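Long-range contacts in N-terminal acetyltransferase B complex subunit MDM20 (Candida albicans, PDB 5K04), which probably serves as the non-catalytic, TPR-like auxiliary subunit of the NatB complex, which acetylates protein N-termini using acetyl-coenzyme A: residues Y124-F129 / F153-Q158; A231-T236 / I255-E260; Y614-N619 / V670-I675. All blocks are in the same frame, centred on the assembly; numbering follows the deposited sequence.

Contact 1 of 3, residues Y124-F129 / F153-Q158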
loop_
_atom_site.group_PDB
_atom_site.type_symbol
_atom_site.label_atom_id
_atom_site.label_comp_id
_atom_site.label_asym_id
_atom_site.label_seq_id
_atom_site.Cartn_x
_atom_site.Cartn_y
_atom_site.Cartn_z
ATOM N N TYR A 124 1.447 -1.300 -18.646
ATOM C CA TYR A 124 2.640 -2.097 -18.350
ATOM C C TYR A 124 2.709 -3.303 -19.292
ATOM O O TYR A 124 2.593 -4.466 -18.897
ATOM C CB TYR A 124 2.638 -2.509 -16.884
ATOM C CG TYR A 124 2.336 -1.362 -15.937
ATOM C CD1 TYR A 124 1.019 -1.010 -15.643
ATOM C CD2 TYR A 124 3.364 -0.625 -15.343
ATOM C CE1 TYR A 124 0.726 0.039 -14.790
ATOM C CE2 TYR A 124 3.081 0.431 -14.480
ATOM C CZ TYR A 124 1.753 0.755 -14.208
ATOM O OH TYR A 124 1.436 1.794 -13.359
ATOM N N ASP A 125 2.904 -2.995 -20.574
ATOM C CA ASP A 125 2.993 -3.997 -21.638
ATOM C C ASP A 125 4.474 -4.237 -21.892
ATOM O O ASP A 125 5.103 -3.570 -22.718
ATOM C CB ASP A 125 2.263 -3.538 -22.902
ATOM C CG ASP A 125 2.145 -4.641 -23.958
ATOM O OD1 ASP A 125 2.980 -5.571 -23.959
ATOM O OD2 ASP A 125 1.216 -4.570 -24.790
ATOM N N PHE A 126 5.021 -5.226 -21.184
ATOM C CA PHE A 126 6.452 -5.511 -21.263
ATOM C C PHE A 126 6.891 -5.908 -22.669
ATOM O O PHE A 126 8.086 -5.828 -22.972
ATOM C CB PHE A 126 6.832 -6.614 -20.264
ATOM C CG PHE A 126 6.637 -6.232 -18.819
ATOM C CD1 PHE A 126 6.954 -4.967 -18.368
ATOM C CD2 PHE A 126 6.140 -7.155 -17.909
ATOM C CE1 PHE A 126 6.773 -4.627 -17.032
ATOM C CE2 PHE A 126 5.958 -6.820 -16.576
ATOM C CZ PHE A 126 6.275 -5.559 -16.139
ATOM N N LYS A 127 5.959 -6.365 -23.516
ATOM C CA LYS A 127 6.274 -6.592 -24.926
ATOM C C LYS A 127 6.523 -5.278 -25.644
ATOM O O LYS A 127 7.330 -5.223 -26.578
ATOM C CB LYS A 127 5.141 -7.365 -25.616
ATOM C CG LYS A 127 5.254 -8.874 -25.481
ATOM C CD LYS A 127 3.948 -9.588 -25.787
ATOM C CE LYS A 127 4.048 -11.072 -25.434
ATOM N NZ LYS A 127 2.728 -11.758 -25.504
ATOM N N VAL A 128 5.836 -4.216 -25.210
ATOM C CA VAL A 128 6.068 -2.883 -25.751
ATOM C C VAL A 128 7.391 -2.319 -25.238
ATOM O O VAL A 128 8.204 -1.822 -26.023
ATOM C CB VAL A 128 4.878 -1.966 -25.420
ATOM C CG1 VAL A 128 5.274 -0.519 -25.531
ATOM C CG2 VAL A 128 3.735 -2.258 -26.374
ATOM N N PHE A 129 7.636 -2.404 -23.920
ATOM C CA PHE A 129 8.925 -1.991 -23.374
ATOM C C PHE A 129 10.065 -2.626 -24.159
ATOM O O PHE A 129 10.999 -1.947 -24.598
ATOM C CB PHE A 129 9.046 -2.394 -21.899
ATOM C CG PHE A 129 8.338 -1.484 -20.936
ATOM C CD1 PHE A 129 7.045 -1.050 -21.176
ATOM C CD2 PHE A 129 8.957 -1.107 -19.748
ATOM C CE1 PHE A 129 6.389 -0.229 -20.267
ATOM C CE2 PHE A 129 8.312 -0.284 -18.835
ATOM C CZ PHE A 129 7.024 0.154 -19.097
ATOM N N PHE A 153 13.927 -8.189 -21.082
ATOM C CA PHE A 153 13.676 -9.612 -21.316
ATOM C C PHE A 153 13.364 -10.338 -20.021
ATOM O O PHE A 153 12.539 -11.259 -20.001
ATOM C CB PHE A 153 14.875 -10.263 -21.997
ATOM C CG PHE A 153 14.917 -10.039 -23.469
ATOM C CD1 PHE A 153 13.998 -10.656 -24.299
ATOM C CD2 PHE A 153 15.856 -9.182 -24.027
ATOM C CE1 PHE A 153 14.011 -10.432 -25.682
ATOM C CE2 PHE A 153 15.888 -8.954 -25.397
ATOM C CZ PHE A 153 14.962 -9.582 -26.232
ATOM N N HIS A 154 14.016 -9.930 -18.937
ATOM C CA HIS A 154 13.640 -10.400 -17.612
ATOM C C HIS A 154 12.210 -10.001 -17.261
ATOM O O HIS A 154 11.446 -10.813 -16.725
ATOM C CB HIS A 154 14.597 -9.841 -16.568
ATOM C CG HIS A 154 14.064 -9.945 -15.180
ATOM N ND1 HIS A 154 13.852 -11.156 -14.558
ATOM C CD2 HIS A 154 13.668 -8.996 -14.302
ATOM C CE1 HIS A 154 13.371 -10.948 -13.348
ATOM N NE2 HIS A 154 13.248 -9.646 -13.168
ATOM N N LEU A 155 11.847 -8.735 -17.516
ATOM C CA LEU A 155 10.483 -8.274 -17.269
ATOM C C LEU A 155 9.469 -9.151 -17.982
ATOM O O LEU A 155 8.455 -9.544 -17.393
ATOM C CB LEU A 155 10.329 -6.830 -17.720
ATOM C CG LEU A 155 11.096 -5.773 -16.921
ATOM C CD1 LEU A 155 10.687 -4.390 -17.435
ATOM C CD2 LEU A 155 10.835 -5.900 -15.394
ATOM N N LEU A 156 9.740 -9.469 -19.256
ATOM C CA LEU A 156 8.856 -10.330 -20.041
ATOM C C LEU A 156 8.775 -11.721 -19.439
ATOM O O LEU A 156 7.689 -12.300 -19.332
ATOM C CB LEU A 156 9.365 -10.437 -21.477
ATOM C CG LEU A 156 9.043 -9.354 -22.479
ATOM C CD1 LEU A 156 9.797 -9.640 -23.780
ATOM C CD2 LEU A 156 7.533 -9.304 -22.704
ATOM N N LEU A 157 9.930 -12.276 -19.057
ATOM C CA LEU A 157 9.987 -13.601 -18.445
ATOM C C LEU A 157 9.120 -13.697 -17.200
ATOM O O LEU A 157 8.761 -14.808 -16.789
ATOM C CB LEU A 157 11.430 -13.946 -18.082
ATOM C CG LEU A 157 12.283 -14.410 -19.253
ATOM C CD1 LEU A 157 13.750 -14.465 -18.858
ATOM C CD2 LEU A 157 11.784 -15.764 -19.700
ATOM N N GLN A 158 8.785 -12.556 -16.592
ATOM C CA GLN A 158 7.970 -12.513 -15.392
ATOM C C GLN A 158 6.490 -12.543 -15.719
ATOM O O GLN A 158 5.669 -12.177 -14.874
ATOM C CB GLN A 158 8.307 -11.265 -14.555
ATOM C CG GLN A 158 9.754 -11.152 -14.110
ATOM C CD GLN A 158 10.252 -12.434 -13.526
ATOM O OE1 GLN A 158 11.149 -13.079 -14.071
ATOM N NE2 GLN A 158 9.623 -12.862 -12.454
#

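Contact 2 of 3, residues A231-T236 / I255-E260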
loop_
_atom_site.group_PDB
_atom_site.type_symbol
_atom_site.label_atom_id
_atom_site.label_comp_id
_atom_site.label_asym_id
_atom_site.label_seq_id
_atom_site.Cartn_x
_atom_site.Cartn_y
_atom_site.Cartn_z
ATOM N N ALA A 231 32.446 -23.964 -0.169
ATOM C CA ALA A 231 32.588 -22.570 -0.567
ATOM C C ALA A 231 31.709 -21.654 0.273
ATOM O O ALA A 231 32.063 -20.495 0.510
ATOM C CB ALA A 231 32.259 -22.407 -2.056
ATOM N N LEU A 232 30.562 -22.149 0.717
ATOM C CA LEU A 232 29.623 -21.309 1.445
ATOM C C LEU A 232 30.009 -21.178 2.906
ATOM O O LEU A 232 29.812 -20.116 3.501
ATOM C CB LEU A 232 28.228 -21.898 1.326
ATOM C CG LEU A 232 27.118 -21.298 2.165
ATOM C CD1 LEU A 232 26.805 -19.873 1.719
ATOM C CD2 LEU A 232 25.902 -22.194 2.055
ATOM N N HIS A 233 30.543 -22.256 3.488
ATOM C CA HIS A 233 30.993 -22.226 4.870
ATOM C C HIS A 233 32.161 -21.268 5.016
ATOM O O HIS A 233 32.190 -20.432 5.929
ATOM C CB HIS A 233 31.391 -23.632 5.326
ATOM C CG HIS A 233 31.652 -23.729 6.798
ATOM N ND1 HIS A 233 30.671 -23.507 7.744
ATOM C CD2 HIS A 233 32.787 -24.000 7.486
ATOM C CE1 HIS A 233 31.191 -23.649 8.949
ATOM N NE2 HIS A 233 32.473 -23.944 8.821
ATOM N N ALA A 234 33.114 -21.360 4.090
ATOM C CA ALA A 234 34.207 -20.399 4.021
ATOM C C ALA A 234 33.683 -18.982 3.828
ATOM O O ALA A 234 34.114 -18.052 4.518
ATOM C CB ALA A 234 35.165 -20.784 2.889
ATOM N N TYR A 235 32.743 -18.797 2.900
ATOM C CA TYR A 235 32.265 -17.445 2.608
ATOM C C TYR A 235 31.507 -16.861 3.801
ATOM O O TYR A 235 31.827 -15.761 4.271
ATOM C CB TYR A 235 31.403 -17.451 1.336
ATOM C CG TYR A 235 30.986 -16.066 0.846
ATOM C CD1 TYR A 235 31.902 -15.215 0.227
ATOM C CD2 TYR A 235 29.671 -15.616 0.983
ATOM C CE1 TYR A 235 31.524 -13.934 -0.222
ATOM C CE2 TYR A 235 29.285 -14.340 0.527
ATOM C CZ TYR A 235 30.225 -13.508 -0.063
ATOM O OH TYR A 235 29.868 -12.262 -0.504
ATOM N N THR A 236 30.527 -17.603 4.333
ATOM C CA THR A 236 29.760 -17.107 5.474
ATOM C C THR A 236 30.658 -16.846 6.681
ATOM O O THR A 236 30.513 -15.819 7.356
ATOM C CB THR A 236 28.636 -18.086 5.837
ATOM O OG1 THR A 236 29.169 -19.388 6.122
ATOM C CG2 THR A 236 27.634 -18.188 4.702
ATOM N N ILE A 255 26.118 -22.837 9.816
ATOM C CA ILE A 255 26.050 -24.112 10.535
ATOM C C ILE A 255 25.570 -25.222 9.614
ATOM O O ILE A 255 25.997 -26.377 9.740
ATOM C CB ILE A 255 25.157 -24.020 11.791
ATOM C CG1 ILE A 255 23.699 -23.725 11.424
ATOM C CG2 ILE A 255 25.719 -23.017 12.795
ATOM C CD1 ILE A 255 22.720 -23.908 12.559
ATOM N N LEU A 256 24.667 -24.893 8.690
ATOM C CA LEU A 256 24.240 -25.865 7.695
ATOM C C LEU A 256 25.436 -26.375 6.904
ATOM O O LEU A 256 25.742 -27.571 6.912
ATOM C CB LEU A 256 23.194 -25.239 6.766
ATOM C CG LEU A 256 22.768 -26.158 5.619
ATOM C CD1 LEU A 256 22.205 -27.456 6.163
ATOM C CD2 LEU A 256 21.772 -25.481 4.716
ATOM N N SER A 257 26.142 -25.463 6.231
ATOM C CA SER A 257 27.287 -25.865 5.429
ATOM C C SER A 257 28.368 -26.505 6.292
ATOM O O SER A 257 29.043 -27.444 5.848
ATOM C CB SER A 257 27.829 -24.657 4.651
ATOM O OG SER A 257 28.093 -23.554 5.507
ATOM N N GLY A 258 28.526 -26.031 7.527
ATOM C CA GLY A 258 29.494 -26.646 8.427
ATOM C C GLY A 258 29.226 -28.122 8.651
ATOM O O GLY A 258 30.133 -28.956 8.568
ATOM N N LYS A 259 27.968 -28.470 8.933
ATOM C CA LYS A 259 27.624 -29.881 9.089
ATOM C C LYS A 259 27.820 -30.634 7.781
ATOM O O LYS A 259 28.326 -31.760 7.772
ATOM C CB LYS A 259 26.184 -30.024 9.583
ATOM C CG LYS A 259 25.751 -31.476 9.786
ATOM C CD LYS A 259 24.614 -31.583 10.765
ATOM C CE LYS A 259 23.664 -32.691 10.362
ATOM N NZ LYS A 259 24.347 -33.991 10.176
ATOM N N GLU A 260 27.445 -30.012 6.662
ATOM C CA GLU A 260 27.513 -30.695 5.379
ATOM C C GLU A 260 28.940 -31.120 5.043
ATOM O O GLU A 260 29.151 -32.179 4.445
ATOM C CB GLU A 260 26.935 -29.793 4.291
ATOM C CG GLU A 260 25.409 -29.736 4.263
ATOM C CD GLU A 260 24.789 -31.048 3.826
ATOM O OE1 GLU A 260 25.527 -31.929 3.333
ATOM O OE2 GLU A 260 23.561 -31.203 3.974
#

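Contact 3 of 3, residues Y614-N619 / V670-I675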
loop_
_atom_site.group_PDB
_atom_site.type_symbol
_atom_site.label_atom_id
_atom_site.label_comp_id
_atom_site.label_asym_id
_atom_site.label_seq_id
_atom_site.Cartn_x
_atom_site.Cartn_y
_atom_site.Cartn_z
ATOM N N TYR A 614 -29.386 -2.689 -5.846
ATOM C CA TYR A 614 -28.716 -2.674 -7.137
ATOM C C TYR A 614 -29.625 -3.154 -8.253
ATOM O O TYR A 614 -29.427 -2.770 -9.408
ATOM C CB TYR A 614 -27.413 -3.474 -7.055
ATOM C CG TYR A 614 -26.421 -2.709 -6.209
ATOM C CD1 TYR A 614 -25.933 -1.467 -6.638
ATOM C CD2 TYR A 614 -26.020 -3.178 -4.958
ATOM C CE1 TYR A 614 -25.063 -0.718 -5.846
ATOM C CE2 TYR A 614 -25.140 -2.436 -4.162
ATOM C CZ TYR A 614 -24.662 -1.210 -4.609
ATOM O OH TYR A 614 -23.793 -0.489 -3.814
ATOM N N LYS A 615 -30.633 -3.965 -7.919
ATOM C CA LYS A 615 -31.711 -4.213 -8.865
ATOM C C LYS A 615 -32.509 -2.932 -9.127
ATOM O O LYS A 615 -32.790 -2.593 -10.283
ATOM C CB LYS A 615 -32.606 -5.334 -8.339
ATOM C CG LYS A 615 -33.734 -5.724 -9.289
ATOM C CD LYS A 615 -34.433 -7.007 -8.814
ATOM C CE LYS A 615 -35.674 -7.333 -9.640
ATOM N NZ LYS A 615 -35.378 -7.704 -11.046
ATOM N N LEU A 616 -32.864 -2.199 -8.064
ATOM C CA LEU A 616 -33.489 -0.890 -8.237
ATOM C C LEU A 616 -32.637 0.002 -9.132
ATOM O O LEU A 616 -33.136 0.573 -10.105
ATOM C CB LEU A 616 -33.722 -0.228 -6.875
ATOM C CG LEU A 616 -34.764 -0.878 -5.934
ATOM C CD1 LEU A 616 -34.962 -0.063 -4.658
ATOM C CD2 LEU A 616 -36.100 -1.116 -6.633
ATOM N N TYR A 617 -31.331 0.093 -8.840
ATOM C CA TYR A 617 -30.439 0.891 -9.679
ATOM C C TYR A 617 -30.494 0.428 -11.131
ATOM O O TYR A 617 -30.698 1.234 -12.045
ATOM C CB TYR A 617 -29.008 0.828 -9.159
ATOM C CG TYR A 617 -28.602 1.951 -8.210
ATOM C CD1 TYR A 617 -28.626 3.288 -8.611
ATOM C CD2 TYR A 617 -28.137 1.664 -6.932
ATOM C CE1 TYR A 617 -28.215 4.313 -7.747
ATOM C CE2 TYR A 617 -27.724 2.673 -6.066
ATOM C CZ TYR A 617 -27.772 3.994 -6.471
ATOM O OH TYR A 617 -27.382 4.978 -5.590
ATOM N N PHE A 618 -30.363 -0.877 -11.355
ATOM C CA PHE A 618 -30.324 -1.394 -12.718
ATOM C C PHE A 618 -31.586 -1.016 -13.487
ATOM O O PHE A 618 -31.515 -0.544 -14.627
ATOM C CB PHE A 618 -30.128 -2.917 -12.695
ATOM C CG PHE A 618 -30.162 -3.555 -14.066
ATOM C CD1 PHE A 618 -29.034 -3.559 -14.879
ATOM C CD2 PHE A 618 -31.329 -4.126 -14.551
ATOM C CE1 PHE A 618 -29.057 -4.138 -16.146
ATOM C CE2 PHE A 618 -31.369 -4.706 -15.814
ATOM C CZ PHE A 618 -30.220 -4.712 -16.616
ATOM N N ASN A 619 -32.756 -1.217 -12.873
ATOM C CA ASN A 619 -34.008 -0.859 -13.529
ATOM C C ASN A 619 -34.081 0.636 -13.793
ATOM O O ASN A 619 -34.626 1.070 -14.821
ATOM C CB ASN A 619 -35.193 -1.312 -12.670
ATOM C CG ASN A 619 -35.349 -2.825 -12.652
ATOM O OD1 ASN A 619 -34.377 -3.560 -12.803
ATOM N ND2 ASN A 619 -36.582 -3.288 -12.511
ATOM N N VAL A 670 -30.270 7.240 0.584
ATOM C CA VAL A 670 -30.313 8.685 0.327
ATOM C C VAL A 670 -29.675 8.993 -1.017
ATOM O O VAL A 670 -30.211 9.774 -1.814
ATOM C CB VAL A 670 -29.618 9.472 1.462
ATOM C CG1 VAL A 670 -29.436 10.925 1.067
ATOM C CG2 VAL A 670 -30.410 9.423 2.736
ATOM N N GLU A 671 -28.512 8.373 -1.282
ATOM C CA GLU A 671 -27.803 8.580 -2.538
ATOM C C GLU A 671 -28.649 8.116 -3.716
ATOM O O GLU A 671 -28.725 8.793 -4.753
ATOM C CB GLU A 671 -26.462 7.841 -2.491
ATOM C CG GLU A 671 -25.666 7.805 -3.789
ATOM C CD GLU A 671 -24.402 6.927 -3.690
ATOM O OE1 GLU A 671 -24.463 5.839 -3.082
ATOM O OE2 GLU A 671 -23.349 7.334 -4.234
ATOM N N PHE A 672 -29.312 6.966 -3.560
ATOM C CA PHE A 672 -30.169 6.445 -4.619
ATOM C C PHE A 672 -31.304 7.415 -4.941
ATOM O O PHE A 672 -31.671 7.590 -6.108
ATOM C CB PHE A 672 -30.717 5.077 -4.215
ATOM C CG PHE A 672 -31.807 4.565 -5.124
ATOM C CD1 PHE A 672 -33.149 4.882 -4.884
ATOM C CD2 PHE A 672 -31.499 3.760 -6.211
ATOM C CE1 PHE A 672 -34.152 4.409 -5.714
ATOM C CE2 PHE A 672 -32.502 3.285 -7.052
ATOM C CZ PHE A 672 -33.829 3.613 -6.803
ATOM N N ILE A 673 -31.877 8.052 -3.919
ATOM C CA ILE A 673 -32.972 8.990 -4.157
ATOM C C ILE A 673 -32.453 10.257 -4.821
ATOM O O ILE A 673 -33.120 10.836 -5.684
ATOM C CB ILE A 673 -33.698 9.295 -2.839
ATOM C CG1 ILE A 673 -34.353 8.028 -2.311
ATOM C CG2 ILE A 673 -34.748 10.380 -3.040
ATOM C CD1 ILE A 673 -34.774 8.155 -0.887
ATOM N N LYS A 674 -31.256 10.706 -4.430
ATOM C CA LYS A 674 -30.654 11.847 -5.112
ATOM C C LYS A 674 -30.468 11.553 -6.598
ATOM O O LYS A 674 -30.694 12.423 -7.445
ATOM C CB LYS A 674 -29.310 12.209 -4.470
ATOM C CG LYS A 674 -29.363 12.650 -3.014
ATOM C CD LYS A 674 -30.131 13.938 -2.838
ATOM C CE LYS A 674 -30.049 14.414 -1.400
ATOM N NZ LYS A 674 -30.781 15.704 -1.214
ATOM N N ILE A 675 -30.055 10.325 -6.925
ATOM C CA ILE A 675 -29.846 9.936 -8.316
ATOM C C ILE A 675 -31.184 9.814 -9.052
ATOM O O ILE A 675 -31.303 10.204 -10.223
ATOM C CB ILE A 675 -29.021 8.635 -8.355
ATOM C CG1 ILE A 675 -27.604 8.909 -7.837
ATOM C CG2 ILE A 675 -28.968 8.012 -9.753
ATOM C CD1 ILE A 675 -26.786 7.651 -7.622
HETATM O O HOH W 1 -26.564 4.099 -3.275
#

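Contact 1 of 3, residues Y124-F129 / F153-Q158
Phe126 and Leu155 both set CG opposite their own carbonyl carbon, at chi1 -64° and -68°, and with these torsions the two side chains cross at about a right angle. Leu155 CB then lies over one face of the Phe126 ring, a CH-pi contact with 4.0 Å from CB to the ring centroid. The methyl adds to it, Leu155 CD1 standing 3.9 Å from Phe126 CD1. Beyond this, Phe126 CD2 comes within 3.4 Å of Leu155 O, so the ring also rests against the last turn of helix 143-157.

Leu156 packs on backbone and side chain alike at Phe126 and Lys127. Its CD2 methyl reaches 3.4 Å from Lys127 N and 3.6 Å from Lys127 CG, lying against the first turn of helix 126-138, where Phe126 and Leu156 have the closest CA atoms, 5.5 Å apart. That turn is capped by Asp125, whose OD1 accepts weak bonds from Lys127 N and Val128 N. The Lys127 chain runs on, extended, to a salt bridge with Glu161.

All the contacts across the pair are apolar or van der Waals, and the start of one helix meets the end of the next in an alpha-alpha hairpin. On its flanks, Phe129 packs edge-to-face with Phe117 of helix 109-120, Leu157 touches helix 162-177, and Phe126 reaches Lys500 of helix 489-503.

Contact 2 of 3, residues A231-T236 / I255-E260
His233 and Ser257 bring the two helices to a CA separation of 5.2 Å, and the short axes approach to 8.3 Å with an angle of 137° between their N-to-C directions. The helices therefore run roughly antiparallel but clearly splayed. At this approach Ser257 and Gly258 are the residues that face His233, and Gly258, having no side chain, lets the imidazole lie on its backbone.

Ser257 OG takes the rotamer between its backbone N and carbonyl carbon (chi1 53°), which turns it back to hydrogen-bond Leu253 O one turn earlier. From there it presses on the other helix, 3.3 Å from both His233 CA and His233 CB. The imidazole has CG anti to N (chi1 -171°) and extends past the serine. Its ND1 makes a weak, bent hydrogen bond to Ser257 OG, which lies at the ring edge, 3.4 Å away. Gly258 CA sits over one ring face, 3.7 Å from the centroid, as a CH-pi contact. The ring also stacks with Trp254, one turn back from Gly258. Leu232 adds a looser apolar contact, CD2 to Ser257 CB at 4.1 Å.

Thr236 OG1 donates to Leu232 O at 2.8 Å, which satisfies this buried hydroxyl within its own helix; Thr236 N reaches the same oxygen from the opposite face. A splayed, roughly antiparallel pair of successive helices, with helix 213-225 against one and helix 277-289 against the other, is consistent with the helical-hairpin repeats of a TPR-like solenoid, the clan of this family.

Contact 3 of 3, residues Y614-N619 / V670-I675
Glu671 OE1 is gripped by a water, at 2.7 Å, by Lys577 NZ in a salt bridge and by Gln517 NE2, while OE2 accepts from Tyr581. The same water accepts from Tyr617 OH at 2.6 Å, lying in the plane of the tyrosine ring, and links the two helices through a buried polar bridge. The nearby lysine would be expected to stabilise a charged carboxylate.

Against one face of the phenol ring, Phe672 turns its edge in a T-shaped pair, centroids 5.0 Å apart and planes at 77°. Phe672 CD2 sits over the centre of the tyrosine ring; its CG is anti to the backbone N (chi1 169°), which sends the ring toward helix 608-625. The two helices are nearly parallel, 8° apart in direction, with axes 11.5 Å from each other, a spacing bridged by the interposed rings. Helix 630-643, which touches Leu616, comes between them in the chain, as in layered alpha-alpha stacks where alternate helices run parallel.

Two aliphatic groups complete the contact. Ile675 CD1 meets the tyrosine at its edge, 3.4 Å from Tyr617 OH, and Leu616 CB lies 3.7 Å from Phe672 CE2. Val580 of helix 571-584 also packs against Tyr617, and Leu644 against Phe672.

Overall arrangement
The three contacts follow one another along the chain without overlap: contact 1 joins helices 126-138 and 143-157, contact 2 helices 229-242 and 248-260, and contact 3 helices 608-625 and 661-682. They share no helix and never touch. Centres of contacts 1 and 2 are 37 Å apart, those of 1 and 3 43 Å, and those of 2 and 3 67 Å, the last two lying on opposite sides of the chain's centre. Contacts 1 and 2 pair successive helices, whereas contact 3 pairs helices with others between them. Helix pairings spread over so wide a span are consistent with an extended, predominantly helical scaffold for the complex.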